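Local coordinates for protein leucine aminopeptidase 2, chloroplastic (Streptomyces sp. BC16019, PDB 5LHJ) that probably removes unsubstituted N-terminal amino acids from peptides as a manganese-binding M17-family aminopeptidase, and takes part in bottromycin maturation, at residues 122-125 and 126-129; 419-422 and 423-426; 438-441 and 442-445. One frame throughout, in Å; residues are numbered along the deposited sequence.

Contact 1 (122-125 and 126-129); sequences VPAA and ERAR
Arg-127 doubles back along the chain and hands a guanidinium hydrogen to Val-122: NH1 lies 3.0 Å from the carbonyl O of Val-122, which it meets nearly end-on, though the oxygen sits 21° out of the guanidinium plane. The bend at chi3 (-49°) folds the head over Ala-124, whose CA lies 3.6 Å above the centre of one face. NE of the same group goes to the carbonyl of Ala-115. A second polar pair is the salt bridge from Arg-129 NH1 to Glu-126 OE2, 2.8 Å, in the plane of the guanidinium but above that of the carboxylate. The NE of Arg-129 also pairs with Glu-169 on helix 164-185.

All this surrounds the first turn of helix 124-139, in the N-terminal domain, with Pro-123 at the N-cap. The backbone bonds follow the i to i+4 pattern, beginning with Arg-127 N to Pro-123 O at 2.9 Å.

Van der Waals contacts complete the turn. Val-122 CG1 touches Arg-127 CG at 3.5 Å and Glu-126 CB at 3.7 Å, while Phe-93 of helix 90-102 packs on both Val-122 and Arg-127. OE1 of Glu-126 lies 3.4 Å from CB of Pro-123.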
loop_
_atom_site.group_PDB
_atom_site.type_symbol
_atom_site.label_atom_id
_atom_site.label_comp_id
_atom_site.label_asym_id
_atom_site.label_seq_id
_atom_site.Cartn_x
_atom_site.Cartn_y
_atom_site.Cartn_z
ATOM N N VAL A 122 46.654 -22.919 -3.083
ATOM C CA VAL A 122 45.654 -23.800 -3.687
ATOM C C VAL A 122 46.395 -24.931 -4.413
ATOM O O VAL A 122 47.122 -24.658 -5.368
ATOM C CB VAL A 122 44.741 -23.067 -4.691
ATOM C CG1 VAL A 122 43.655 -24.007 -5.217
ATOM C CG2 VAL A 122 44.096 -21.838 -4.046
ATOM N N PRO A 123 46.217 -26.189 -3.968
ATOM C CA PRO A 123 46.919 -27.306 -4.613
ATOM C C PRO A 123 46.525 -27.502 -6.073
ATOM O O PRO A 123 45.414 -27.114 -6.472
ATOM C CB PRO A 123 46.501 -28.528 -3.787
ATOM C CG PRO A 123 45.980 -27.992 -2.506
ATOM C CD PRO A 123 45.398 -26.651 -2.829
ATOM N N ALA A 124 47.427 -28.111 -6.849
ATOM C CA ALA A 124 47.257 -28.247 -8.299
ATOM C C ALA A 124 45.920 -28.878 -8.710
ATOM O O ALA A 124 45.275 -28.404 -9.653
ATOM C CB ALA A 124 48.410 -29.042 -8.900
ATOM N N ALA A 125 45.513 -29.942 -8.020
ATOM C CA ALA A 125 44.238 -30.604 -8.321
ATOM C C ALA A 125 43.037 -29.682 -8.076
ATOM O O ALA A 125 42.086 -29.680 -8.864
ATOM C CB ALA A 125 44.076 -31.878 -7.514
ATOM N N GLU A 126 43.091 -28.912 -6.995
ATOM C CA GLU A 126 42.027 -27.952 -6.669
ATOM C C GLU A 126 41.981 -26.816 -7.695
ATOM O O GLU A 126 40.896 -26.379 -8.097
ATOM C CB GLU A 126 42.189 -27.392 -5.248
ATOM C CG GLU A 126 41.593 -28.262 -4.144
ATOM C CD GLU A 126 42.168 -29.677 -4.085
ATOM O OE1 GLU A 126 43.409 -29.832 -4.027
ATOM O OE2 GLU A 126 41.375 -30.647 -4.099
ATOM N N ARG A 127 43.149 -26.355 -8.140
ATOM C CA ARG A 127 43.210 -25.344 -9.219
ATOM C C ARG A 127 42.570 -25.865 -10.499
ATOM O O ARG A 127 41.737 -25.184 -11.110
ATOM C CB ARG A 127 44.654 -24.919 -9.504
ATOM C CG ARG A 127 45.309 -24.193 -8.337
ATOM C CD ARG A 127 46.600 -23.490 -8.725
ATOM N NE ARG A 127 47.548 -24.301 -9.482
ATOM C CZ ARG A 127 48.634 -24.919 -9.003
ATOM N NH1 ARG A 127 48.939 -24.921 -7.709
ATOM N NH2 ARG A 127 49.415 -25.583 -9.842
ATOM N N ALA A 128 42.939 -27.088 -10.890
ATOM C CA ALA A 128 42.436 -27.680 -12.136
ATOM C C ALA A 128 40.913 -27.873 -12.112
ATOM O O ALA A 128 40.224 -27.554 -13.084
ATOM C CB ALA A 128 43.149 -29.001 -12.436
ATOM N N ARG A 129 40.404 -28.384 -10.997
ATOM C CA ARG A 129 38.962 -28.607 -10.823
ATOM C C ARG A 129 38.185 -27.289 -10.922
ATOM O O ARG A 129 37.166 -27.206 -11.632
ATOM C CB ARG A 129 38.695 -29.302 -9.483
ATOM C CG ARG A 129 37.267 -29.815 -9.298
ATOM C CD ARG A 129 37.061 -30.494 -7.939
ATOM N NE ARG A 129 38.021 -31.575 -7.753
ATOM C CZ ARG A 129 39.097 -31.567 -6.945
ATOM N NH1 ARG A 129 39.391 -30.539 -6.136
ATOM N NH2 ARG A 129 39.901 -32.631 -6.929
#

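Contact 2 (419-422 and 423-426); sequences HERR and NLRS
Glu-420 and Asn-423 join side chain to side chain: ND2 of Asn-423 gives a hydrogen bond of 2.9 Å to OE1 of Glu-420. The oxygen lies in the amide plane but is itself approached from above the carboxylate plane, the two flat groups being turned 44° apart. ND2 of Asn-423 also sits above one face of the Arg-422 guanidinium, toward its rim, 3.8 Å from NH1; these planes are 48° apart. In Arg-422, chi1 (73°) puts CG between the backbone N and the carbonyl carbon, and the extended chain carries NH1 back to the carbonyl O of His-419, a bond of 2.8 Å. Arg-425, for its part, lays one face of its guanidinium over CB of Arg-422, with CZ 3.7 Å from that CB.

Beneath these groups the backbone makes a short 3-10 turn, with i to i+3 bonds from Asn-423 N to Glu-420 O (3.0 Å) and from Leu-424 N to Arg-421 O (3.0 Å).

Farther out, Gln-443 of helix 440-449 bonds Glu-420 OE1, and Arg-437, in the loop before that helix, holds OD1 of Asn-423. Arg-421 passes Leu-424 CD1 obliquely on its way to a salt bridge with Asp-450, just after the helix. Thr-384 of the second subunit packs on Arg-422.

Two amide N-H groups thus converge on OE1 of the buried Glu-420, which probably favours the charged carboxylate, while both ends of the Asn-423 amide are engaged, fixing its rotation.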
loop_
_atom_site.group_PDB
_atom_site.type_symbol
_atom_site.label_atom_id
_atom_site.label_comp_id
_atom_site.label_asym_id
_atom_site.label_seq_id
_atom_site.Cartn_x
_atom_site.Cartn_y
_atom_site.Cartn_z
ATOM N N HIS A 419 11.511 -22.055 20.779
ATOM C CA HIS A 419 10.492 -21.043 21.060
ATOM C C HIS A 419 9.686 -20.582 19.833
ATOM O O HIS A 419 8.628 -19.976 19.989
ATOM C CB HIS A 419 11.071 -19.850 21.832
ATOM C CG HIS A 419 12.104 -19.063 21.088
ATOM N ND1 HIS A 419 13.446 -19.103 21.410
ATOM C CD2 HIS A 419 11.990 -18.184 20.065
ATOM C CE1 HIS A 419 14.109 -18.285 20.614
ATOM N NE2 HIS A 419 13.247 -17.718 19.787
ATOM N N GLU A 420 10.150 -20.889 18.619
ATOM C CA GLU A 420 9.335 -20.609 17.429
ATOM C C GLU A 420 8.258 -21.655 17.151
ATOM O O GLU A 420 7.365 -21.414 16.326
ATOM C CB GLU A 420 10.222 -20.394 16.199
ATOM C CG GLU A 420 10.933 -19.049 16.213
ATOM C CD GLU A 420 9.981 -17.857 16.132
ATOM O OE1 GLU A 420 8.952 -17.934 15.439
ATOM O OE2 GLU A 420 10.252 -16.832 16.778
ATOM N N ARG A 421 8.309 -22.801 17.829
ATOM C CA ARG A 421 7.275 -23.827 17.647
ATOM C C ARG A 421 5.903 -23.335 18.087
ATOM O O ARG A 421 4.891 -23.793 17.560
ATOM C CB ARG A 421 7.625 -25.141 18.359
ATOM C CG ARG A 421 8.787 -25.853 17.708
ATOM C CD ARG A 421 8.965 -27.289 18.186
ATOM N NE ARG A 421 9.617 -28.068 17.135
ATOM C CZ ARG A 421 9.018 -28.545 16.038
ATOM N NH1 ARG A 421 7.709 -28.364 15.824
ATOM N NH2 ARG A 421 9.740 -29.211 15.143
ATOM N N ARG A 422 5.848 -22.376 19.011
ATOM C CA ARG A 422 4.561 -21.823 19.404
ATOM C C ARG A 422 3.844 -21.144 18.230
ATOM O O ARG A 422 2.616 -21.052 18.228
ATOM C CB ARG A 422 4.710 -20.836 20.550
ATOM C CG ARG A 422 5.325 -19.529 20.154
ATOM C CD ARG A 422 5.740 -18.742 21.390
ATOM N NE ARG A 422 5.719 -17.332 21.063
ATOM C CZ ARG A 422 6.637 -16.688 20.349
ATOM N NH1 ARG A 422 7.733 -17.285 19.868
ATOM N NH2 ARG A 422 6.451 -15.410 20.118
ATOM N N ASN A 423 4.613 -20.668 17.253
ATOM C CA ASN A 423 4.047 -20.082 16.036
ATOM C C ASN A 423 3.549 -21.069 14.987
ATOM O O ASN A 423 3.031 -20.650 13.956
ATOM C CB ASN A 423 5.019 -19.071 15.438
ATOM C CG ASN A 423 5.079 -17.802 16.266
ATOM O OD1 ASN A 423 4.057 -17.374 16.829
ATOM N ND2 ASN A 423 6.258 -17.207 16.367
ATOM N N LEU A 424 3.704 -22.358 15.245
ATOM C CA LEU A 424 3.066 -23.394 14.449
ATOM C C LEU A 424 1.638 -23.751 14.941
ATOM O O LEU A 424 0.929 -24.476 14.266
ATOM C CB LEU A 424 3.940 -24.646 14.441
ATOM C CG LEU A 424 5.330 -24.530 13.796
ATOM C CD1 LEU A 424 6.050 -25.859 13.876
ATOM C CD2 LEU A 424 5.213 -24.067 12.359
ATOM N N ARG A 425 1.214 -23.233 16.093
ATOM C CA ARG A 425 -0.062 -23.643 16.708
ATOM C C ARG A 425 -1.261 -23.236 15.862
ATOM O O ARG A 425 -1.272 -22.149 15.286
ATOM C CB ARG A 425 -0.208 -23.047 18.118
ATOM C CG ARG A 425 0.758 -23.642 19.114
ATOM C CD ARG A 425 0.751 -22.851 20.419
ATOM N NE ARG A 425 1.755 -23.366 21.351
ATOM C CZ ARG A 425 2.147 -22.763 22.475
ATOM N NH1 ARG A 425 1.616 -21.597 22.856
ATOM N NH2 ARG A 425 3.091 -23.332 23.226
ATOM N N SER A 426 -2.250 -24.124 15.795
ATOM C CA SER A 426 -3.515 -23.910 15.093
ATOM C C SER A 426 -4.687 -24.061 16.065
ATOM O O SER A 426 -4.641 -24.879 16.977
ATOM C CB SER A 426 -3.665 -24.958 13.993
ATOM O OG SER A 426 -4.944 -24.958 13.374
#

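Contact 3 (438-441 and 442-445); sequences HGDT and IQAA
The N-terminal turn of helix 440-449, in the catalytic domain, is where Gln-443 reaches back over Gly-439. The side chain starts beside its own backbone N and runs extended beyond CG, which lies 3.3 Å from the carbonyl O of Gly-439; the amide nitrogen NE2 comes 2.9 Å from the carbonyl O of His-438. The Asp-440 side chain crosses that of Gln-443 at about a right angle, the carboxylate and amide planes 81° apart and Asp-440 OD1 4.1 Å from Gln-443 OE1. The two oxygens have separate partners: Gln-443 OE1 is bonded to Ser-435, and Asp-440 OD1 forms a salt bridge to Arg-347.

Gly-439 is the N-cap. Its backbone angles (phi 98°, psi 20°) give a left-handed conformation that glycine adopts readily, and the absence of a side chain lets the Gln-443 amide lie close to the Gly-439 backbone. The carbonyl O of Gly-439 accepts the first regular helical bond, from Gln-443 N at 2.9 Å and nearly straight; Ala-444 N then bonds Asp-440 O at 2.8 Å, while Ala-445 N to Thr-441 O is a weak bond of 3.3 Å. Ala-444 CB rests 3.3 Å from Asp-440 O.

The Asp-440 side chain is about 8 Å from that of Asp-343, nearest atoms considered, a residue that binds manganese in this protein, although no metal is bound to this chain here. Thr-441 OG1 hydrogen-bonds Thr-375, and Phe-390 of strand 386-390 packs against Thr-441, Ile-442 and Ala-445, while Ala-381 of the second subunit packs on Thr-441 and Ile-442.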
loop_
_atom_site.group_PDB
_atom_site.type_symbol
_atom_site.label_atom_id
_atom_site.label_comp_id
_atom_site.label_asym_id
_atom_site.label_seq_id
_atom_site.Cartn_x
_atom_site.Cartn_y
_atom_site.Cartn_z
ATOM N N HIS A 438 6.648 -12.720 12.209
ATOM C CA HIS A 438 8.061 -12.807 11.869
ATOM C C HIS A 438 8.640 -14.171 12.239
ATOM O O HIS A 438 8.154 -14.829 13.150
ATOM C CB HIS A 438 8.857 -11.743 12.611
ATOM C CG HIS A 438 8.554 -10.349 12.182
ATOM N ND1 HIS A 438 8.635 -9.945 10.867
ATOM C CD2 HIS A 438 8.217 -9.248 12.900
ATOM C CE1 HIS A 438 8.346 -8.654 10.791
ATOM N NE2 HIS A 438 8.075 -8.214 12.007
ATOM N N GLY A 439 9.677 -14.576 11.513
ATOM C CA GLY A 439 10.381 -15.846 11.756
ATOM C C GLY A 439 9.966 -17.003 10.862
ATOM O O GLY A 439 10.238 -18.172 11.194
ATOM N N ASP A 440 9.342 -16.707 9.717
ATOM C CA ASP A 440 8.811 -17.793 8.868
ATOM C C ASP A 440 9.884 -18.774 8.357
ATOM O O ASP A 440 9.593 -19.955 8.170
ATOM C CB ASP A 440 7.999 -17.255 7.683
ATOM C CG ASP A 440 7.268 -18.364 6.934
ATOM O OD1 ASP A 440 6.517 -19.134 7.584
ATOM O OD2 ASP A 440 7.498 -18.507 5.707
ATOM N N THR A 441 11.110 -18.310 8.127
ATOM C CA THR A 441 12.174 -19.206 7.663
ATOM C C THR A 441 12.463 -20.303 8.707
ATOM O O THR A 441 12.548 -21.491 8.370
ATOM C CB THR A 441 13.469 -18.432 7.309
ATOM O OG1 THR A 441 13.192 -17.456 6.290
ATOM C CG2 THR A 441 14.535 -19.393 6.794
ATOM N N ILE A 442 12.543 -19.900 9.974
ATOM C CA ILE A 442 12.738 -20.852 11.072
ATOM C C ILE A 442 11.475 -21.702 11.286
ATOM O O ILE A 442 11.556 -22.935 11.450
ATOM C CB ILE A 442 13.226 -20.134 12.356
ATOM C CG1 ILE A 442 14.601 -19.479 12.052
ATOM C CG2 ILE A 442 13.281 -21.126 13.518
ATOM C CD1 ILE A 442 15.349 -18.885 13.213
ATOM N N GLN A 443 10.305 -21.071 11.237
ATOM C CA GLN A 443 9.047 -21.801 11.404
ATOM C C GLN A 443 8.867 -22.870 10.323
ATOM O O GLN A 443 8.409 -23.969 10.623
ATOM C CB GLN A 443 7.850 -20.854 11.402
ATOM C CG GLN A 443 7.826 -19.928 12.605
ATOM C CD GLN A 443 6.992 -18.683 12.371
ATOM O OE1 GLN A 443 6.025 -18.700 11.602
ATOM N NE2 GLN A 443 7.341 -17.595 13.054
ATOM N N ALA A 444 9.258 -22.559 9.080
ATOM C CA ALA A 444 9.134 -23.545 7.987
ATOM C C ALA A 444 10.017 -24.770 8.228
ATOM O O ALA A 444 9.611 -25.910 7.952
ATOM C CB ALA A 444 9.456 -22.918 6.638
ATOM N N ALA A 445 11.223 -24.536 8.742
ATOM C CA ALA A 445 12.156 -25.610 9.049
ATOM C C ALA A 445 11.598 -26.499 10.163
ATOM O O ALA A 445 11.647 -27.728 10.074
ATOM C CB ALA A 445 13.518 -25.031 9.436
#

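Overall arrangement
Contacts 2 and 3 are neighbours in the catalytic domain, centres about 10 Å apart, and both touch the second subunit; contact 1 sits in the N-terminal domain, across the chain's centre, its own centre about 39 Å from that of contact 3, with no other subunit touching it. Contacts 1 and 3 each open a regular helix behind an N-cap residue, whereas contact 2 is a 3-10 turn in a loop. Contact 3 is the most buried and relies on amides and small side chains. The other two are partly buried and richer in arginine. In both, arginines bond backbone carbonyls; contact 1 adds a salt bridge within its own turn, contact 2 a side-chain Glu-Asn bond and a salt bridge to Asp-450.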